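Local coordinates for CELL WALL surface anchor family protein (PDB 2WW8) that acts as the adhesin of the pneumococcal pilus, probably attaching the bacterium to host cells through an integrin-like domain, at residues H172-P177 / P716-V721; D143-T148 / I160-G165; D201-I206 / N679-D684; E139-Q144 / V687-Y692. One frame throughout, in Å; residues are numbered along the deposited sequence.

Contact 1: residues H172-P177 / P716-V721; sequences HKALNP and PKIRDV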
loop_
_atom_site.group_PDB
_atom_site.type_symbol
_atom_site.label_atom_id
_atom_site.label_comp_id
_atom_site.label_asym_id
_atom_site.label_seq_id
_atom_site.Cartn_x
_atom_site.Cartn_y
_atom_site.Cartn_z
ATOM N N HIS A 172 1.893 21.033 6.769
ATOM C CA HIS A 172 2.124 20.105 5.669
ATOM C C HIS A 172 1.667 20.692 4.341
ATOM O O HIS A 172 0.662 21.416 4.249
ATOM C CB HIS A 172 1.434 18.769 5.952
ATOM C CG HIS A 172 2.151 17.914 6.945
ATOM N ND1 HIS A 172 2.188 18.199 8.296
ATOM C CD2 HIS A 172 2.862 16.771 6.787
ATOM C CE1 HIS A 172 2.894 17.276 8.928
ATOM N NE2 HIS A 172 3.307 16.392 8.035
ATOM N N LYS A 173 2.407 20.321 3.305
ATOM C CA LYS A 173 2.177 20.788 1.937
ATOM C C LYS A 173 1.362 19.830 1.046
ATOM O O LYS A 173 0.884 20.209 -0.035
ATOM C CB LYS A 173 3.516 21.197 1.316
ATOM C CG LYS A 173 3.944 22.563 1.790
ATOM C CD LYS A 173 5.363 22.926 1.397
ATOM C CE LYS A 173 5.421 23.292 -0.074
ATOM N NZ LYS A 173 6.679 24.025 -0.422
ATOM N N ALA A 174 1.149 18.612 1.529
ATOM C CA ALA A 174 0.498 17.595 0.703
ATOM C C ALA A 174 -0.314 16.622 1.538
ATOM O O ALA A 174 0.061 16.344 2.694
ATOM C CB ALA A 174 1.533 16.831 -0.103
ATOM N N LEU A 175 -1.383 16.123 0.908
ATOM C CA LEU A 175 -2.398 15.214 1.485
ATOM C C LEU A 175 -2.676 14.032 0.552
ATOM O O LEU A 175 -2.824 14.203 -0.676
ATOM C CB LEU A 175 -3.749 15.906 1.784
ATOM C CG LEU A 175 -3.681 17.229 2.586
ATOM C CD1 LEU A 175 -5.000 17.981 2.562
ATOM C CD2 LEU A 175 -3.212 17.034 4.030
ATOM N N ASN A 176 -2.770 12.854 1.164
ATOM C CA ASN A 176 -3.151 11.649 0.471
ATOM C C ASN A 176 -4.516 11.205 0.998
ATOM O O ASN A 176 -4.858 11.452 2.163
ATOM C CB ASN A 176 -2.144 10.529 0.725
ATOM C CG ASN A 176 -1.076 10.443 -0.363
ATOM O OD1 ASN A 176 -1.256 10.916 -1.500
ATOM N ND2 ASN A 176 0.059 9.828 -0.016
ATOM N N PRO A 177 -5.266 10.520 0.135
ATOM C CA PRO A 177 -6.435 9.794 0.595
ATOM C C PRO A 177 -5.967 8.711 1.540
ATOM O O PRO A 177 -4.857 8.164 1.376
ATOM C CB PRO A 177 -6.956 9.082 -0.658
ATOM C CG PRO A 177 -5.899 9.257 -1.704
ATOM C CD PRO A 177 -5.067 10.449 -1.333
ATOM N N PRO A 716 -5.179 12.899 -4.235
ATOM C CA PRO A 716 -4.274 13.677 -3.392
ATOM C C PRO A 716 -4.365 15.179 -3.675
ATOM O O PRO A 716 -4.922 15.596 -4.703
ATOM C CB PRO A 716 -2.886 13.215 -3.859
ATOM C CG PRO A 716 -3.142 11.815 -4.460
ATOM C CD PRO A 716 -4.411 12.100 -5.229
ATOM N N LYS A 717 -3.789 15.963 -2.759
ATOM C CA LYS A 717 -3.830 17.426 -2.869
ATOM C C LYS A 717 -2.454 17.975 -2.538
ATOM O O LYS A 717 -1.765 17.379 -1.702
ATOM C CB LYS A 717 -4.804 18.044 -1.860
ATOM C CG LYS A 717 -6.257 17.756 -2.197
ATOM C CD LYS A 717 -6.797 16.587 -1.417
ATOM C CE LYS A 717 -8.324 16.550 -1.561
ATOM N NZ LYS A 717 -8.723 15.639 -2.718
ATOM N N ILE A 718 -2.077 19.103 -3.144
ATOM C CA ILE A 718 -0.803 19.729 -2.803
ATOM C C ILE A 718 -1.039 21.230 -2.734
ATOM O O ILE A 718 -1.980 21.755 -3.377
ATOM C CB ILE A 718 0.321 19.395 -3.820
ATOM C CG1 ILE A 718 -0.066 19.882 -5.225
ATOM C CG2 ILE A 718 0.630 17.872 -3.779
ATOM C CD1 ILE A 718 1.036 19.769 -6.255
ATOM N N ARG A 719 -0.206 21.903 -1.931
ATOM C CA ARG A 719 -0.258 23.361 -1.866
ATOM C C ARG A 719 1.124 23.952 -1.642
ATOM O O ARG A 719 2.095 23.218 -1.423
ATOM C CB ARG A 719 -1.146 23.817 -0.705
ATOM C CG ARG A 719 -0.589 23.332 0.630
ATOM C CD ARG A 719 -1.257 24.057 1.758
ATOM N NE ARG A 719 -0.863 23.569 3.071
ATOM C CZ ARG A 719 -1.249 24.163 4.190
ATOM N NH1 ARG A 719 -2.017 25.237 4.094
ATOM N NH2 ARG A 719 -0.867 23.693 5.368
ATOM N N ASP A 720 1.204 25.282 -1.683
ATOM C CA ASP A 720 2.411 26.008 -1.273
ATOM C C ASP A 720 1.981 27.358 -0.696
ATOM O O ASP A 720 0.805 27.720 -0.822
ATOM C CB ASP A 720 3.410 26.233 -2.417
ATOM C CG ASP A 720 4.830 26.546 -1.915
ATOM O OD1 ASP A 720 5.129 26.422 -0.703
ATOM O OD2 ASP A 720 5.674 26.936 -2.738
ATOM N N VAL A 721 2.912 28.064 -0.056
ATOM C CA VAL A 721 2.606 29.378 0.520
ATOM C C VAL A 721 3.515 30.373 -0.195
ATOM O O VAL A 721 4.724 30.135 -0.318
ATOM C CB VAL A 721 2.783 29.427 2.067
ATOM C CG1 VAL A 721 4.195 29.049 2.500
ATOM C CG2 VAL A 721 2.474 30.824 2.619
HETATM O O HOH W 1 8.006 26.493 -1.248
#

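Contact 2: residues D143-T148 / I160-G165; sequences DQYPQT and IIKVDG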
loop_
_atom_site.group_PDB
_atom_site.type_symbol
_atom_site.label_atom_id
_atom_site.label_comp_id
_atom_site.label_asym_id
_atom_site.label_seq_id
_atom_site.Cartn_x
_atom_site.Cartn_y
_atom_site.Cartn_z
ATOM N N ASP A 143 -2.794 26.571 8.959
ATOM C CA ASP A 143 -3.219 25.317 9.596
ATOM C C ASP A 143 -4.598 24.789 9.165
ATOM O O ASP A 143 -5.214 23.994 9.891
ATOM C CB ASP A 143 -3.152 25.435 11.131
ATOM C CG ASP A 143 -4.199 26.392 11.700
ATOM O OD1 ASP A 143 -4.935 27.041 10.913
ATOM O OD2 ASP A 143 -4.283 26.493 12.950
ATOM N N GLN A 144 -5.053 25.224 7.990
ATOM C CA GLN A 144 -6.297 24.765 7.362
ATOM C C GLN A 144 -6.138 23.586 6.396
ATOM O O GLN A 144 -5.415 23.670 5.410
ATOM C CB GLN A 144 -6.962 25.927 6.618
ATOM C CG GLN A 144 -7.281 27.089 7.545
ATOM C CD GLN A 144 -8.359 26.733 8.551
ATOM O OE1 GLN A 144 -8.119 26.736 9.759
ATOM N NE2 GLN A 144 -9.556 26.422 8.057
ATOM N N TYR A 145 -6.849 22.495 6.655
ATOM C CA TYR A 145 -6.757 21.282 5.830
ATOM C C TYR A 145 -8.160 20.788 5.537
ATOM O O TYR A 145 -8.977 20.727 6.451
ATOM C CB TYR A 145 -6.020 20.166 6.584
ATOM C CG TYR A 145 -4.611 20.574 6.914
ATOM C CD1 TYR A 145 -3.580 20.367 6.001
ATOM C CD2 TYR A 145 -4.314 21.207 8.123
ATOM C CE1 TYR A 145 -2.274 20.780 6.285
ATOM C CE2 TYR A 145 -3.026 21.610 8.415
ATOM C CZ TYR A 145 -2.012 21.391 7.498
ATOM O OH TYR A 145 -0.730 21.799 7.783
ATOM N N PRO A 146 -8.446 20.432 4.275
ATOM C CA PRO A 146 -9.687 19.664 4.122
ATOM C C PRO A 146 -9.495 18.249 4.664
ATOM O O PRO A 146 -8.386 17.712 4.641
ATOM C CB PRO A 146 -9.885 19.607 2.605
ATOM C CG PRO A 146 -8.472 19.597 2.068
ATOM C CD PRO A 146 -7.727 20.591 2.999
ATOM N N GLN A 147 -10.584 17.658 5.133
ATOM C CA GLN A 147 -10.526 16.406 5.853
ATOM C C GLN A 147 -11.072 15.190 5.085
ATOM O O GLN A 147 -10.762 14.043 5.425
ATOM C CB GLN A 147 -11.246 16.646 7.166
ATOM C CG GLN A 147 -10.530 17.819 7.817
ATOM C CD GLN A 147 -10.315 17.578 9.260
ATOM O OE1 GLN A 147 -11.049 18.117 10.099
ATOM N NE2 GLN A 147 -9.341 16.721 9.569
ATOM N N THR A 148 -11.859 15.454 4.045
ATOM C CA THR A 148 -12.508 14.393 3.272
ATOM C C THR A 148 -12.536 14.758 1.784
ATOM O O THR A 148 -12.491 15.952 1.423
ATOM C CB THR A 148 -13.945 14.108 3.726
ATOM O OG1 THR A 148 -14.738 15.221 3.336
ATOM C CG2 THR A 148 -14.074 13.883 5.235
ATOM N N ILE A 160 -8.710 12.078 4.320
ATOM C CA ILE A 160 -7.561 12.712 3.691
ATOM C C ILE A 160 -6.559 12.950 4.798
ATOM O O ILE A 160 -6.946 13.557 5.792
ATOM C CB ILE A 160 -7.933 14.139 3.194
ATOM C CG1 ILE A 160 -8.889 14.120 2.008
ATOM C CG2 ILE A 160 -6.721 14.932 2.800
ATOM C CD1 ILE A 160 -8.476 13.089 0.934
ATOM N N ILE A 161 -5.301 12.533 4.635
ATOM C CA ILE A 161 -4.245 12.683 5.639
ATOM C C ILE A 161 -2.949 13.301 5.105
ATOM O O ILE A 161 -2.613 13.212 3.911
ATOM C CB ILE A 161 -3.876 11.360 6.304
ATOM C CG1 ILE A 161 -3.271 10.415 5.256
ATOM C CG2 ILE A 161 -5.110 10.809 7.045
ATOM C CD1 ILE A 161 -2.648 9.167 5.882
ATOM N N LYS A 162 -2.218 13.913 6.032
ATOM C CA LYS A 162 -0.946 14.552 5.729
ATOM C C LYS A 162 0.105 13.575 5.245
ATOM O O LYS A 162 0.236 12.431 5.735
ATOM C CB LYS A 162 -0.479 15.342 6.960
ATOM C CG LYS A 162 -1.444 16.463 7.319
ATOM C CD LYS A 162 -1.042 17.185 8.636
ATOM C CE LYS A 162 -2.256 17.828 9.287
ATOM N NZ LYS A 162 -1.816 18.743 10.391
ATOM N N VAL A 163 0.834 14.016 4.226
ATOM C CA VAL A 163 1.795 13.143 3.562
ATOM C C VAL A 163 3.148 13.363 4.251
ATOM O O VAL A 163 3.574 14.515 4.442
ATOM C CB VAL A 163 1.903 13.491 2.073
ATOM C CG1 VAL A 163 3.104 12.759 1.446
ATOM C CG2 VAL A 163 0.589 13.186 1.293
ATOM N N ASP A 164 3.788 12.280 4.684
ATOM C CA ASP A 164 5.108 12.393 5.342
ATOM C C ASP A 164 6.168 12.787 4.311
ATOM O O ASP A 164 6.139 12.263 3.193
ATOM C CB ASP A 164 5.546 11.069 5.964
ATOM C CG ASP A 164 4.648 10.628 7.102
ATOM O OD1 ASP A 164 4.392 11.453 8.003
ATOM O OD2 ASP A 164 4.206 9.452 7.120
ATOM N N GLY A 165 7.075 13.680 4.695
ATOM C CA GLY A 165 8.049 14.295 3.803
ATOM C C GLY A 165 7.587 15.633 3.240
ATOM O O GLY A 165 8.354 16.304 2.542
HETATM O O HOH W 2 0.669 19.759 9.870
HETATM O O HOH W 3 -6.541 16.427 6.130
#

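Contact 3: residues D201-I206 / N679-D684; sequences DNQYGI and NVRLND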
loop_
_atom_site.group_PDB
_atom_site.type_symbol
_atom_site.label_atom_id
_atom_site.label_comp_id
_atom_site.label_asym_id
_atom_site.label_seq_id
_atom_site.Cartn_x
_atom_site.Cartn_y
_atom_site.Cartn_z
ATOM N N ASP A 201 10.307 23.115 -4.239
ATOM C CA ASP A 201 9.826 23.375 -5.581
ATOM C C ASP A 201 8.481 22.701 -5.950
ATOM O O ASP A 201 8.043 22.705 -7.110
ATOM C CB ASP A 201 10.964 22.985 -6.515
ATOM C CG ASP A 201 10.737 23.470 -7.924
ATOM O OD1 ASP A 201 10.432 24.672 -8.072
ATOM O OD2 ASP A 201 10.856 22.640 -8.862
ATOM N N ASN A 202 7.812 22.124 -4.958
ATOM C CA ASN A 202 6.491 21.518 -5.161
ATOM C C ASN A 202 6.374 20.406 -6.201
ATOM O O ASN A 202 5.417 20.401 -6.992
ATOM C CB ASN A 202 5.487 22.612 -5.504
ATOM C CG ASN A 202 5.480 23.714 -4.456
ATOM O OD1 ASN A 202 5.371 23.433 -3.256
ATOM N ND2 ASN A 202 5.619 24.965 -4.899
ATOM N N GLN A 203 7.320 19.471 -6.157
ATOM C CA GLN A 203 7.492 18.402 -7.141
ATOM C C GLN A 203 7.246 17.102 -6.411
ATOM O O GLN A 203 7.853 16.855 -5.355
ATOM C CB GLN A 203 8.926 18.388 -7.662
ATOM C CG GLN A 203 9.180 19.445 -8.712
ATOM C CD GLN A 203 10.551 19.345 -9.336
ATOM O OE1 GLN A 203 11.058 18.246 -9.547
ATOM N NE2 GLN A 203 11.176 20.483 -9.614
ATOM N N TYR A 204 6.340 16.300 -6.971
ATOM C CA TYR A 204 5.940 15.035 -6.335
ATOM C C TYR A 204 5.830 13.931 -7.352
ATOM O O TYR A 204 5.496 14.153 -8.541
ATOM C CB TYR A 204 4.547 15.210 -5.717
ATOM C CG TYR A 204 4.473 16.325 -4.675
ATOM C CD1 TYR A 204 4.303 17.654 -5.050
ATOM C CD2 TYR A 204 4.628 16.035 -3.329
ATOM C CE1 TYR A 204 4.239 18.675 -4.082
ATOM C CE2 TYR A 204 4.549 17.024 -2.368
ATOM C CZ TYR A 204 4.369 18.338 -2.741
ATOM O OH TYR A 204 4.314 19.308 -1.730
ATOM N N GLY A 205 6.063 12.721 -6.848
ATOM C CA GLY A 205 5.749 11.534 -7.632
ATOM C C GLY A 205 4.364 10.968 -7.323
ATOM O O GLY A 205 4.001 10.878 -6.140
ATOM N N ILE A 206 3.639 10.565 -8.371
ATOM C CA ILE A 206 2.290 10.065 -8.260
ATOM C C ILE A 206 2.317 8.598 -8.701
ATOM O O ILE A 206 2.974 8.257 -9.680
ATOM C CB ILE A 206 1.312 10.821 -9.201
ATOM C CG1 ILE A 206 1.377 12.334 -8.953
ATOM C CG2 ILE A 206 -0.100 10.392 -8.875
ATOM C CD1 ILE A 206 0.972 12.719 -7.566
ATOM N N ASN A 679 5.532 12.204 -12.520
ATOM C CA ASN A 679 5.874 13.295 -11.634
ATOM C C ASN A 679 5.037 14.493 -12.005
ATOM O O ASN A 679 4.726 14.655 -13.190
ATOM C CB ASN A 679 7.370 13.612 -11.751
ATOM C CG ASN A 679 8.231 12.468 -11.224
ATOM O OD1 ASN A 679 7.985 11.907 -10.139
ATOM N ND2 ASN A 679 9.258 12.116 -11.982
ATOM N N VAL A 680 4.660 15.272 -10.982
ATOM C CA VAL A 680 3.947 16.541 -11.176
ATOM C C VAL A 680 4.593 17.641 -10.354
ATOM O O VAL A 680 5.358 17.398 -9.421
ATOM C CB VAL A 680 2.446 16.495 -10.814
ATOM C CG1 VAL A 680 1.726 15.330 -11.571
ATOM C CG2 VAL A 680 2.308 16.346 -9.276
ATOM N N ARG A 681 4.205 18.852 -10.727
ATOM C CA ARG A 681 4.632 20.049 -10.070
ATOM C C ARG A 681 3.430 20.999 -9.969
ATOM O O ARG A 681 2.694 21.244 -10.956
ATOM C CB ARG A 681 5.742 20.694 -10.916
ATOM C CG ARG A 681 6.417 21.903 -10.216
ATOM C CD ARG A 681 7.471 22.534 -11.126
ATOM N NE ARG A 681 8.117 23.637 -10.421
ATOM C CZ ARG A 681 7.785 24.914 -10.573
ATOM N NH1 ARG A 681 6.806 25.260 -11.404
ATOM N NH2 ARG A 681 8.426 25.854 -9.884
ATOM N N LEU A 682 3.292 21.588 -8.783
ATOM C CA LEU A 682 2.389 22.726 -8.648
ATOM C C LEU A 682 2.781 23.899 -9.558
ATOM O O LEU A 682 3.927 24.353 -9.584
ATOM C CB LEU A 682 2.313 23.161 -7.182
ATOM C CG LEU A 682 1.327 24.274 -6.833
ATOM C CD1 LEU A 682 -0.114 23.929 -7.200
ATOM C CD2 LEU A 682 1.471 24.582 -5.342
ATOM N N ASN A 683 1.822 24.377 -10.343
ATOM C CA ASN A 683 2.058 25.492 -11.223
ATOM C C ASN A 683 2.378 26.796 -10.476
ATOM O O ASN A 683 1.848 27.063 -9.399
ATOM C CB ASN A 683 0.854 25.676 -12.135
ATOM C CG ASN A 683 1.060 26.818 -13.082
ATOM O OD1 ASN A 683 0.810 27.969 -12.731
ATOM N ND2 ASN A 683 1.564 26.518 -14.280
ATOM N N ASP A 684 3.247 27.609 -11.052
ATOM C CA ASP A 684 3.677 28.851 -10.418
ATOM C C ASP A 684 2.566 29.834 -10.064
ATOM O O ASP A 684 2.844 30.740 -9.285
ATOM C CB ASP A 684 4.673 29.594 -11.306
ATOM C CG ASP A 684 6.077 29.065 -11.162
ATOM O OD1 ASP A 684 6.308 28.159 -10.323
ATOM O OD2 ASP A 684 6.950 29.594 -11.893
HETATM O O HOH W 4 5.996 25.100 -7.710
#

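Contact 4: residues E139-Q144 / V687-Y692; sequences EALSDQ and VSNKFY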
loop_
_atom_site.group_PDB
_atom_site.type_symbol
_atom_site.label_atom_id
_atom_site.label_comp_id
_atom_site.label_asym_id
_atom_site.label_seq_id
_atom_site.Cartn_x
_atom_site.Cartn_y
_atom_site.Cartn_z
ATOM N N GLU A 139 7.282 32.619 4.068
ATOM C CA GLU A 139 6.026 32.776 4.775
ATOM C C GLU A 139 5.584 31.438 5.400
ATOM O O GLU A 139 5.887 30.377 4.849
ATOM C CB GLU A 139 5.006 33.285 3.761
ATOM C CG GLU A 139 3.653 33.590 4.354
ATOM C CD GLU A 139 3.739 34.716 5.368
ATOM O OE1 GLU A 139 4.008 34.423 6.558
ATOM O OE2 GLU A 139 3.543 35.878 4.953
ATOM N N ALA A 140 4.890 31.479 6.537
ATOM C CA ALA A 140 4.432 30.292 7.244
ATOM C C ALA A 140 3.170 29.781 6.567
ATOM O O ALA A 140 2.369 30.570 6.069
ATOM C CB ALA A 140 4.141 30.614 8.694
ATOM N N LEU A 141 3.014 28.460 6.530
ATOM C CA LEU A 141 1.832 27.822 5.929
ATOM C C LEU A 141 0.658 27.921 6.894
ATOM O O LEU A 141 0.878 27.966 8.102
ATOM C CB LEU A 141 2.135 26.362 5.649
ATOM C CG LEU A 141 2.837 25.977 4.349
ATOM C CD1 LEU A 141 3.273 24.567 4.521
ATOM C CD2 LEU A 141 1.890 26.076 3.163
ATOM N N SER A 142 -0.575 28.012 6.406
ATOM C CA SER A 142 -1.722 28.019 7.308
ATOM C C SER A 142 -1.983 26.622 7.902
ATOM O O SER A 142 -1.473 25.613 7.391
ATOM C CB SER A 142 -2.960 28.534 6.571
ATOM O OG SER A 142 -3.488 27.555 5.675
ATOM N N ASP A 143 -2.794 26.571 8.959
ATOM C CA ASP A 143 -3.219 25.317 9.596
ATOM C C ASP A 143 -4.598 24.789 9.165
ATOM O O ASP A 143 -5.214 23.994 9.891
ATOM C CB ASP A 143 -3.152 25.435 11.131
ATOM C CG ASP A 143 -4.199 26.392 11.700
ATOM O OD1 ASP A 143 -4.935 27.041 10.913
ATOM O OD2 ASP A 143 -4.283 26.493 12.950
ATOM N N GLN A 144 -5.053 25.224 7.990
ATOM C CA GLN A 144 -6.297 24.765 7.362
ATOM C C GLN A 144 -6.138 23.586 6.396
ATOM O O GLN A 144 -5.415 23.670 5.410
ATOM C CB GLN A 144 -6.962 25.927 6.618
ATOM C CG GLN A 144 -7.281 27.089 7.545
ATOM C CD GLN A 144 -8.359 26.733 8.551
ATOM O OE1 GLN A 144 -8.119 26.736 9.759
ATOM N NE2 GLN A 144 -9.556 26.422 8.057
ATOM N N VAL A 687 -2.602 29.781 -5.772
ATOM C CA VAL A 687 -2.987 30.658 -4.669
ATOM C C VAL A 687 -2.363 30.214 -3.353
ATOM O O VAL A 687 -2.523 29.086 -2.921
ATOM C CB VAL A 687 -4.518 30.754 -4.555
ATOM C CG1 VAL A 687 -4.948 31.530 -3.312
ATOM C CG2 VAL A 687 -5.097 31.405 -5.827
ATOM N N SER A 688 -1.691 31.124 -2.666
ATOM C CA SER A 688 -1.045 30.781 -1.407
ATOM C C SER A 688 -1.965 29.998 -0.455
ATOM O O SER A 688 -3.093 30.411 -0.256
ATOM C CB SER A 688 -0.539 32.087 -0.759
ATOM O OG SER A 688 0.601 31.837 0.044
ATOM N N ASN A 689 -1.485 28.889 0.113
ATOM C CA ASN A 689 -2.131 28.159 1.216
ATOM C C ASN A 689 -3.232 27.171 0.798
ATOM O O ASN A 689 -3.691 26.319 1.580
ATOM C CB ASN A 689 -2.627 29.152 2.287
ATOM C CG ASN A 689 -1.540 29.512 3.284
ATOM O OD1 ASN A 689 -0.711 28.679 3.648
ATOM N ND2 ASN A 689 -1.546 30.752 3.755
ATOM N N LYS A 690 -3.654 27.339 -0.452
ATOM C CA LYS A 690 -4.755 26.610 -1.073
ATOM C C LYS A 690 -4.354 25.211 -1.571
ATOM O O LYS A 690 -3.315 25.006 -2.224
ATOM C CB LYS A 690 -5.319 27.450 -2.223
ATOM C CG LYS A 690 -6.526 26.844 -2.916
ATOM C CD LYS A 690 -7.098 27.763 -4.019
ATOM C CE LYS A 690 -8.145 27.079 -4.918
ATOM N NZ LYS A 690 -9.185 26.484 -4.050
ATOM N N PHE A 691 -5.188 24.233 -1.246
ATOM C CA PHE A 691 -4.917 22.851 -1.637
ATOM C C PHE A 691 -5.481 22.585 -3.024
ATOM O O PHE A 691 -6.648 22.861 -3.294
ATOM C CB PHE A 691 -5.477 21.862 -0.622
ATOM C CG PHE A 691 -4.544 21.586 0.506
ATOM C CD1 PHE A 691 -3.411 20.819 0.301
ATOM C CD2 PHE A 691 -4.800 22.094 1.779
ATOM C CE1 PHE A 691 -2.522 20.552 1.364
ATOM C CE2 PHE A 691 -3.925 21.845 2.845
ATOM C CZ PHE A 691 -2.787 21.085 2.649
ATOM N N TYR A 692 -4.654 22.069 -3.915
ATOM C CA TYR A 692 -5.103 21.722 -5.267
ATOM C C TYR A 692 -5.131 20.209 -5.391
ATOM O O TYR A 692 -4.127 19.561 -5.077
ATOM C CB TYR A 692 -4.127 22.309 -6.311
ATOM C CG TYR A 692 -4.268 23.816 -6.435
ATOM C CD1 TYR A 692 -3.522 24.652 -5.606
ATOM C CD2 TYR A 692 -5.180 24.407 -7.333
ATOM C CE1 TYR A 692 -3.658 26.034 -5.681
ATOM C CE2 TYR A 692 -5.290 25.816 -7.414
ATOM C CZ TYR A 692 -4.536 26.612 -6.572
ATOM O OH TYR A 692 -4.612 28.010 -6.582
HETATM O O HOH W 5 -6.052 25.407 2.987
#

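Contact 1: residues H172-P177 / P716-V721
Leu175 and Lys717 form the tight centre of this contact, an antiparallel hydrogen-bonded pair. Leu175 N reaches Lys717 O and Lys717 N reaches Leu175 O, each at 2.9 Å. Next to them Ala174 and Ile718 make a non-hydrogen-bonded pair, with Ala174 CB lying 3.9 Å from Ile718 CG2 on a buried face covered by Ile193 and Tyr204. At the far end the Pro716 ring packs against Pro177 CD and against Asn176 OD1, which is hydrogen-bonded to Ile193 N. The short strand 717-718 is thereby joined to strand 171-184, linking parts of the chain more than 500 residues apart. Beyond the strand Arg719 N bonds Lys173 O at 2.8 Å. The extended Arg719 side chain brings its NE edge beside His172 O, which lies in the guanidinium plane and accepts from NE at 2.9 Å and from NH2 at 3.0 Å. The contact turns polar at the Asp720 end, where a water joins buried Lys173 to the partly exposed aspartate. The two side chains run side by side, and Lys173 NZ sits above the carboxylate plane, 2.9 Å from Asp720 OD1 in a salt bridge. Leu199 O takes another bond from the ammonium, and Asn202 ND2 donates to Asp720 OD2.

Contact 2: residues D143-T148 / I160-G165
The open end of the hairpin formed by strands 148-150 and 157-162 brings Gln147 beside Ile160, while the loop leading into it lays Tyr145 against Lys162. Gln147 O accepts a weak, bent bond from Ile160 N at 3.0 Å, the one direct backbone bond between residues 143-148 and 160-165. The CG2 branch of Ile160 comes within 3.7 Å of Pro146 O, and its CG1 lies against the backbone of Thr148. A water bridges the two chains, donating to Pro146 O at 2.7 Å and to Ile160 O at 2.9 Å.

Further along, Lys162 crosses the Tyr145 ring at about a right angle. Its chain is extended beyond CG and sets CE over the middle of one face, 3.9 Å from the ring centroid, a CH-pi contact. NZ lies 30° from the ring normal, an off-centre cation-pi contact nearest CE2. A second water accepts from Lys162 NZ at 2.7 Å and lies near Tyr145 OH, whose stronger partner is His172 N. Ile160, the buried residue here, packs on Leu175 of strand 171-184. The arrangement is that of an antiparallel beta hairpin, strands 148-150 and 157-162, at the margin of a sheet: strand 148-150 pairs with no other strand of the chain, and the loop before it folds back over Lys162.

Contact 3: residues D201-I206 / N679-D684
Tyr204 and Val680 anchor the backbone pairing of strands 203-206 and 679-682 as an antiparallel hydrogen-bonded pair. Tyr204 N donates to Val680 O at 2.9 Å and Val680 N to Tyr204 O at 2.8 Å, both bonds nearly straight. Leu682 N adds a bond to Asn202 O, and CA-H...O contacts from Gln203, Asn679 and Arg681 fill the spaces between. Asn202, at positive phi, and Gln203 both face Asn198 in a G1 beta bulge.

The apolar contacts lie on the buried face of Tyr204 and Val680. Val680 CG1 touches Ile206 CG1 at 4.0 Å, the two side chains crossing at about a right angle. The ring of Tyr204 continues this layer onto Ile193 and Ile718. Beyond the paired residues Asn202 CB meets Leu682 CB at 3.6 Å.

Arg681 leaves from the opposite face and reaches Asp201 and Asp684 in the flanking loops. Extended from CG to NE, it brings NH2 3.0 Å from Asp201 OD1, on the syn side but 31° out of the carboxylate plane. A weak second bond runs from Arg681 NE to Asp201 OD2 at 3.3 Å, making the grip two-pronged. The carboxylate is turned 44° from the guanidinium plane. NH1 and NH2 of Arg681 grip Asp684 OD1 end-on, NH1 at 3.1 Å. A water above the guanidinium plane also bridges Asp201 O, Asn202 ND2 and Leu682 O; Asn202 ND2 bonds Asp720 OD2 as well.

The arginine thus links two loop carboxylates, Asp201 and Asp684, whose mutual repulsion its positive charge probably offsets.

Contact 4: residues E139-Q144 / V687-Y692
Asn689 reaches Ser142 from a type II beta turn that runs from Val687 to Lys690. At the start of the turn Val687 N donates to Tyr692 OH at 2.8 Å, so the tyrosine closes the loop over its own beginning. Val687 O takes the turn bond from Lys690 N at 3.2 Å. Ser688 follows, its hydroxyl engaged by Arg722 N.

Asn689 comes next, in the third position of the turn with phi 83°, and it carries the contact. Its chi1 of -85° swings the amide towards the loop 139-144, where OD1 accepts from Ser142 N at 2.8 Å. The bond is fairly straight at the hydrogen, but the donor stands well above the carbonyl plane, 50° out of it. Leu141 CD2 approaches the same oxygen at 3.7 Å, and Ser142 CB lies against the amide, 3.9 Å from Asn689 ND2. The main-chain carbonyl of Asn689 is also held: a water donates to Asn689 O at 2.9 Å and to Gln144 O, and Arg719 NH1 reaches the same main-chain oxygen.

After Lys690 the Phe691 ring turns its edge to the first loop, with Gln144 O in the ring plane 3.5 Å from Phe691 CE2. Pro146, Leu175 and Arg719 lie around that ring. Tyr692 then enters strand 692-693, its backbone bonded to Ile718. A residue at positive phi in the third position is the mark of a type II turn; here the side chain of that residue also joins two surface loops.

Overall arrangement
The four contacts lie within one region of the elongated chain, and contacts 1, 2 and 3 share neighbouring strands of an antiparallel arrangement. The centres of contacts 1 and 2 are about 6 Å apart, because strands 157-162 and 171-184 adjoin, whereas those of contacts 2 and 3 are about 17 Å apart. Contacts 2 and 4 are both at the surface and share Asp143 and Gln144, the loop of contact 4 running on into contact 2. Along the chain contact 2 closes locally, contact 3 lies within the sequence span of contact 1, and contacts 1 and 4 interleave. Residues 139-206 and 679-721 are thus brought together, consistent with one domain interrupted by a long intervening sequence.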